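Local structure of chitin elicitor receptor kinase 1 (Arabidopsis thaliana, 4EBZ) at residues 143-148 and 183-188; 19-24 and 37-42. The protein probably binds chitin fragments at the plant cell surface through its LysM ectodomain and passes the signal on as a receptor kinase. One frame throughout, in Å; residues are numbered along the deposited sequence.

Contact 1: residues 143-148 and 183-188; sequences FVTYPL and IVYVPG
Phe143 CG stands beside its own backbone N (chi1 -73°), which swings the phenyl ring across to Pro187, so that CE1 of Phe143 comes 3.8 Å from CG of Pro187 and one ring face looks onto CA of the proline. Tyr146 takes the other course, with CG anti to N (chi1 -173°), and runs alongside Val184 in the same direction: its CD2 is 4.0 Å from Val184 CG2. Leu148 lies at about a right angle to Val184, and its CD2 is 3.8 Å from the same methyl, Val184 CG2. An alanine in place of Phe143 would remove the ring and would probably leave a gap beside Pro187 and deprive Tyr171 of its edge-to-face partner.

The backbone evidence for strand pairing is four hydrogen bonds. Val144 and Val186 bond each other twice, the bond from Val144 N to Val186 O being 2.7 Å and nearly straight at the hydrogen. Tyr146 and Val184 form the second hydrogen-bonded pair, in which Tyr146 N donates to Val184 O at 2.9 Å. Between them, Thr145 faces Tyr185 in a non-hydrogen-bonded pair; Thr145 OG1 lies at the edge of the tyrosine ring, 3.8 Å from Tyr185 CE1, while its polar bond goes to Asn128 O. Thr145 CG2 touches Ile183 CD1.

Val144, Tyr146, Val184 and Val186 share one face of the sheet, where Ile157 of helix 154-161 meets Tyr146 and Val186, and Leu168 of helix 165-171 meets Val186; Thr145, Pro147, Ile183 and Tyr185 lie on the opposite face. Tyr146 OH bonds Asp152. Two antiparallel strands at the ends of the unit, with two intervening helices packed on one face, are the beta-alpha-alpha-beta arrangement of a LysM domain.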
loop_
_atom_site.group_PDB
_atom_site.type_symbol
_atom_site.label_atom_id
_atom_site.label_comp_id
_atom_site.label_asym_id
_atom_site.label_seq_id
_atom_site.Cartn_x
_atom_site.Cartn_y
_atom_site.Cartn_z
ATOM N N PHE A 143 -4.800 -5.522 -6.997
ATOM C CA PHE A 143 -5.325 -4.280 -6.443
ATOM C C PHE A 143 -4.294 -3.468 -5.724
ATOM O O PHE A 143 -3.452 -4.010 -5.010
ATOM C CB PHE A 143 -6.499 -4.550 -5.495
ATOM C CG PHE A 143 -7.718 -4.939 -6.235
ATOM C CD1 PHE A 143 -8.698 -3.991 -6.505
ATOM C CD2 PHE A 143 -7.828 -6.218 -6.767
ATOM C CE1 PHE A 143 -9.818 -4.331 -7.290
ATOM C CE2 PHE A 143 -8.964 -6.575 -7.549
ATOM C CZ PHE A 143 -9.944 -5.629 -7.801
ATOM N N VAL A 144 -4.413 -2.154 -5.905
ATOM C CA VAL A 144 -3.591 -1.185 -5.203
ATOM C C VAL A 144 -4.334 -0.737 -3.957
ATOM O O VAL A 144 -5.501 -0.314 -4.013
ATOM C CB VAL A 144 -3.345 0.080 -6.080
ATOM C CG1 VAL A 144 -2.545 1.114 -5.328
ATOM C CG2 VAL A 144 -2.685 -0.280 -7.435
ATOM N N THR A 145 -3.642 -0.826 -2.823
ATOM C CA THR A 145 -4.097 -0.238 -1.586
ATOM C C THR A 145 -3.710 1.236 -1.640
ATOM O O THR A 145 -2.527 1.583 -1.570
ATOM C CB THR A 145 -3.416 -0.941 -0.406
ATOM O OG1 THR A 145 -3.865 -2.300 -0.384
ATOM C CG2 THR A 145 -3.842 -0.267 0.925
ATOM N N TYR A 146 -4.713 2.094 -1.808
ATOM C CA TYR A 146 -4.491 3.492 -2.187
ATOM C C TYR A 146 -4.992 4.478 -1.120
ATOM O O TYR A 146 -6.187 4.709 -0.989
ATOM C CB TYR A 146 -5.200 3.738 -3.535
ATOM C CG TYR A 146 -4.961 5.099 -4.184
ATOM C CD1 TYR A 146 -4.126 5.231 -5.294
ATOM C CD2 TYR A 146 -5.583 6.238 -3.691
ATOM C CE1 TYR A 146 -3.924 6.459 -5.904
ATOM C CE2 TYR A 146 -5.383 7.484 -4.282
ATOM C CZ TYR A 146 -4.568 7.582 -5.391
ATOM O OH TYR A 146 -4.376 8.808 -5.986
ATOM N N PRO A 147 -4.067 5.074 -0.349
ATOM C CA PRO A 147 -4.507 6.050 0.653
ATOM C C PRO A 147 -4.892 7.357 -0.021
ATOM O O PRO A 147 -4.097 7.915 -0.767
ATOM C CB PRO A 147 -3.259 6.234 1.558
ATOM C CG PRO A 147 -2.400 4.987 1.286
ATOM C CD PRO A 147 -2.649 4.692 -0.181
ATOM N N LEU A 148 -6.117 7.810 0.228
ATOM C CA LEU A 148 -6.660 9.010 -0.409
ATOM C C LEU A 148 -5.997 10.268 0.140
ATOM O O LEU A 148 -5.683 10.344 1.330
ATOM C CB LEU A 148 -8.168 9.107 -0.142
ATOM C CG LEU A 148 -9.050 8.092 -0.855
ATOM C CD1 LEU A 148 -10.522 8.227 -0.349
ATOM C CD2 LEU A 148 -8.969 8.296 -2.389
ATOM N N ILE A 183 -8.491 4.549 2.962
ATOM C CA ILE A 183 -7.980 3.879 1.777
ATOM C C ILE A 183 -9.097 3.431 0.843
ATOM O O ILE A 183 -10.207 3.190 1.274
ATOM C CB ILE A 183 -7.042 2.700 2.079
ATOM C CG1 ILE A 183 -7.810 1.529 2.613
ATOM C CG2 ILE A 183 -5.836 3.105 3.013
ATOM C CD1 ILE A 183 -7.425 0.280 1.924
ATOM N N VAL A 184 -8.773 3.337 -0.445
ATOM C CA VAL A 184 -9.648 2.671 -1.405
ATOM C C VAL A 184 -8.787 1.639 -2.134
ATOM O O VAL A 184 -7.536 1.754 -2.159
ATOM C CB VAL A 184 -10.258 3.668 -2.429
ATOM C CG1 VAL A 184 -11.326 4.562 -1.748
ATOM C CG2 VAL A 184 -9.152 4.522 -3.087
ATOM N N TYR A 185 -9.452 0.633 -2.702
ATOM C CA TYR A 185 -8.760 -0.376 -3.494
ATOM C C TYR A 185 -9.012 -0.106 -4.960
ATOM O O TYR A 185 -10.177 -0.027 -5.375
ATOM C CB TYR A 185 -9.294 -1.755 -3.147
ATOM C CG TYR A 185 -9.078 -2.078 -1.691
ATOM C CD1 TYR A 185 -7.802 -2.261 -1.196
ATOM C CD2 TYR A 185 -10.155 -2.173 -0.815
ATOM C CE1 TYR A 185 -7.598 -2.560 0.147
ATOM C CE2 TYR A 185 -9.968 -2.456 0.521
ATOM C CZ TYR A 185 -8.683 -2.649 0.994
ATOM O OH TYR A 185 -8.490 -2.939 2.325
ATOM N N VAL A 186 -7.924 0.001 -5.722
ATOM C CA VAL A 186 -7.966 0.350 -7.140
ATOM C C VAL A 186 -7.270 -0.734 -7.957
ATOM O O VAL A 186 -6.146 -1.082 -7.649
ATOM C CB VAL A 186 -7.172 1.653 -7.331
ATOM C CG1 VAL A 186 -7.124 2.090 -8.799
ATOM C CG2 VAL A 186 -7.753 2.760 -6.395
ATOM N N PRO A 187 -7.930 -1.259 -8.999
ATOM C CA PRO A 187 -7.257 -2.302 -9.779
ATOM C C PRO A 187 -5.912 -1.824 -10.297
ATOM O O PRO A 187 -5.782 -0.675 -10.749
ATOM C CB PRO A 187 -8.230 -2.551 -10.940
ATOM C CG PRO A 187 -9.537 -2.223 -10.399
ATOM C CD PRO A 187 -9.319 -1.048 -9.449
ATOM N N GLY A 188 -4.911 -2.694 -10.239
ATOM C CA GLY A 188 -3.596 -2.315 -10.686
ATOM C C GLY A 188 -3.103 -3.159 -11.854
ATOM O O GLY A 188 -3.715 -4.171 -12.197
#

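Contact 2: residues 19-24 and 37-42; sequences TLSVIN and INFDPI
The phenyl ring of Phe39 meets the helix 20-26 through Leu20 CD2 and Ser21 CA, both approaching it obliquely. Leu20 CD2 sits 3.9 Å from Phe39 CB and reaches on to the first ring atom; further out, Phe39 CE1 lies 3.8 Å from Ser21 CA, and CZ is beside the CB of the same serine. The other flat group, the side-chain amide of Asn24, is inclined at 62° to the ring plane, so the two are far from a parallel stack. Asn24 CB is 3.7 Å from Ile42 CD1, and the amide carbon CG is nearer still, so the isoleucine methyl packs against the root of the amide.

Leu20 and Ile42 run antiparallel alongside one another, with Leu20 CD1 4.1 Å from Ile42 CG2. Phe39 CG lies anti to its carbonyl carbon (chi1 -63°), which carries the ring toward Ser21, while Ile42, three residues later, fills the place next to Asn24. Strand 8-13, the helices 20-26 and 40-43 and strand 60-70 follow one another along the chain, an order that resembles the beta-alpha-alpha-beta fold of LysM domains, the family to which later parts of the chain are assigned. Ile42 and Ile23 both also rest on Val61 and Val63 of strand 60-70.

Each helix start is tied by a side chain. Thr19 is the N-cap of helix 20-26, its OG1 accepting from Val22 N at 3.3 Å. Ahead of helix 40-43, Asn38 OD1 accepts from Asp40 N at 2.9 Å, an Asx turn. Ser21 points its hydroxyl elsewhere, to a hydrogen bond with Tyr34 OH, while its CA and CB lie against the outer atoms CE1 and CZ of the ring.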
loop_
_atom_site.group_PDB
_atom_site.type_symbol
_atom_site.label_atom_id
_atom_site.label_comp_id
_atom_site.label_asym_id
_atom_site.label_seq_id
_atom_site.Cartn_x
_atom_site.Cartn_y
_atom_site.Cartn_z
ATOM N N THR A 19 13.161 8.274 0.279
ATOM C CA THR A 19 13.965 7.665 -0.792
ATOM C C THR A 19 13.460 6.267 -1.108
ATOM O O THR A 19 12.706 5.680 -0.328
ATOM C CB THR A 19 15.434 7.517 -0.385
ATOM O OG1 THR A 19 15.537 6.662 0.778
ATOM C CG2 THR A 19 16.038 8.884 -0.087
ATOM N N LEU A 20 13.870 5.716 -2.250
ATOM C CA LEU A 20 13.345 4.396 -2.626
ATOM C C LEU A 20 13.845 3.361 -1.617
ATOM O O LEU A 20 13.152 2.399 -1.282
ATOM C CB LEU A 20 13.822 4.019 -4.033
ATOM C CG LEU A 20 13.193 2.761 -4.632
ATOM C CD1 LEU A 20 11.718 2.943 -4.710
ATOM C CD2 LEU A 20 13.784 2.496 -6.037
ATOM N N SER A 21 15.067 3.563 -1.130
ATOM C CA SER A 21 15.642 2.622 -0.177
ATOM C C SER A 21 14.820 2.541 1.114
ATOM O O SER A 21 14.573 1.440 1.653
ATOM C CB SER A 21 17.109 3.001 0.111
ATOM O OG SER A 21 17.675 2.112 1.039
ATOM N N VAL A 22 14.378 3.695 1.615
ATOM C CA VAL A 22 13.520 3.698 2.806
ATOM C C VAL A 22 12.173 2.989 2.582
ATOM O O VAL A 22 11.663 2.243 3.447
ATOM C CB VAL A 22 13.268 5.140 3.316
ATOM C CG1 VAL A 22 12.145 5.145 4.344
ATOM C CG2 VAL A 22 14.554 5.718 3.899
ATOM N N ILE A 23 11.594 3.212 1.408
ATOM C CA ILE A 23 10.354 2.533 1.058
ATOM C C ILE A 23 10.588 1.026 1.045
ATOM O O ILE A 23 9.835 0.274 1.644
ATOM C CB ILE A 23 9.841 2.993 -0.316
ATOM C CG1 ILE A 23 9.393 4.462 -0.205
ATOM C CG2 ILE A 23 8.639 2.135 -0.761
ATOM C CD1 ILE A 23 8.990 5.099 -1.564
ATOM N N ASN A 24 11.654 0.584 0.387
ATOM C CA ASN A 24 11.903 -0.848 0.277
ATOM C C ASN A 24 12.216 -1.468 1.635
ATOM O O ASN A 24 11.805 -2.595 1.922
ATOM C CB ASN A 24 13.025 -1.121 -0.722
ATOM C CG ASN A 24 13.060 -2.561 -1.185
ATOM O OD1 ASN A 24 12.382 -3.461 -0.626
ATOM N ND2 ASN A 24 13.832 -2.795 -2.208
ATOM N N ILE A 37 20.730 -3.004 -3.064
ATOM C CA ILE A 37 21.431 -3.064 -4.348
ATOM C C ILE A 37 20.456 -3.188 -5.533
ATOM O O ILE A 37 20.573 -2.484 -6.543
ATOM C CB ILE A 37 22.326 -4.297 -4.410
ATOM C CG1 ILE A 37 23.349 -4.280 -3.269
ATOM C CG2 ILE A 37 23.021 -4.372 -5.762
ATOM C CD1 ILE A 37 23.903 -5.658 -2.945
ATOM N N ASN A 38 19.509 -4.105 -5.389
ATOM C CA ASN A 38 18.589 -4.481 -6.455
ATOM C C ASN A 38 17.176 -4.081 -6.077
ATOM O O ASN A 38 16.610 -4.666 -5.169
ATOM C CB ASN A 38 18.661 -6.003 -6.667
ATOM C CG ASN A 38 17.866 -6.476 -7.872
ATOM O OD1 ASN A 38 16.844 -5.899 -8.222
ATOM N ND2 ASN A 38 18.329 -7.554 -8.495
ATOM N N PHE A 39 16.638 -3.059 -6.746
ATOM C CA PHE A 39 15.286 -2.560 -6.517
ATOM C C PHE A 39 14.302 -2.976 -7.626
ATOM O O PHE A 39 13.194 -2.465 -7.703
ATOM C CB PHE A 39 15.333 -1.032 -6.394
ATOM C CG PHE A 39 16.148 -0.555 -5.214
ATOM C CD1 PHE A 39 15.546 -0.402 -3.965
ATOM C CD2 PHE A 39 17.494 -0.287 -5.343
ATOM C CE1 PHE A 39 16.285 0.018 -2.866
ATOM C CE2 PHE A 39 18.249 0.141 -4.231
ATOM C CZ PHE A 39 17.623 0.303 -2.998
ATOM N N ASP A 40 14.698 -3.936 -8.458
ATOM C CA ASP A 40 13.850 -4.364 -9.581
ATOM C C ASP A 40 12.404 -4.777 -9.263
ATOM O O ASP A 40 11.489 -4.424 -10.006
ATOM C CB ASP A 40 14.544 -5.460 -10.394
ATOM C CG ASP A 40 15.746 -4.919 -11.194
ATOM O OD1 ASP A 40 15.958 -3.690 -11.219
ATOM O OD2 ASP A 40 16.460 -5.716 -11.826
ATOM N N PRO A 41 12.182 -5.547 -8.174
ATOM C CA PRO A 41 10.803 -5.927 -7.880
ATOM C C PRO A 41 9.903 -4.713 -7.747
ATOM O O PRO A 41 8.758 -4.797 -8.156
ATOM C CB PRO A 41 10.929 -6.662 -6.531
ATOM C CG PRO A 41 12.282 -7.265 -6.600
ATOM C CD PRO A 41 13.143 -6.241 -7.294
ATOM N N ILE A 42 10.414 -3.615 -7.184
ATOM C CA ILE A 42 9.637 -2.378 -7.110
ATOM C C ILE A 42 9.606 -1.638 -8.457
ATOM O O ILE A 42 8.527 -1.259 -8.949
ATOM C CB ILE A 42 10.153 -1.451 -5.983
ATOM C CG1 ILE A 42 9.911 -2.116 -4.632
ATOM C CG2 ILE A 42 9.406 -0.119 -6.016
ATOM C CD1 ILE A 42 10.615 -1.420 -3.458
#

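In the fold
Contact 2 closes along the chain before contact 1 opens, and the two do not touch: their centres are 20 Å apart and their nearest atoms about 11 Å. They are joined through one mixed sheet, in which strand 60-70 lies next to strand 8-13 and that strand in turn runs parallel to strand 143-147. Residues 19-24 and 37-42 rest on 60-70, whereas 183-188 belongs to the edge strand on the far side of 143-147. Contact 1 thus pairs strands, contact 2 helix-bearing segments. Each lies near a bound N-acetylglucosamine, about 6 Å from the side chain of Tyr185 and about 7 Å from that of Asn24.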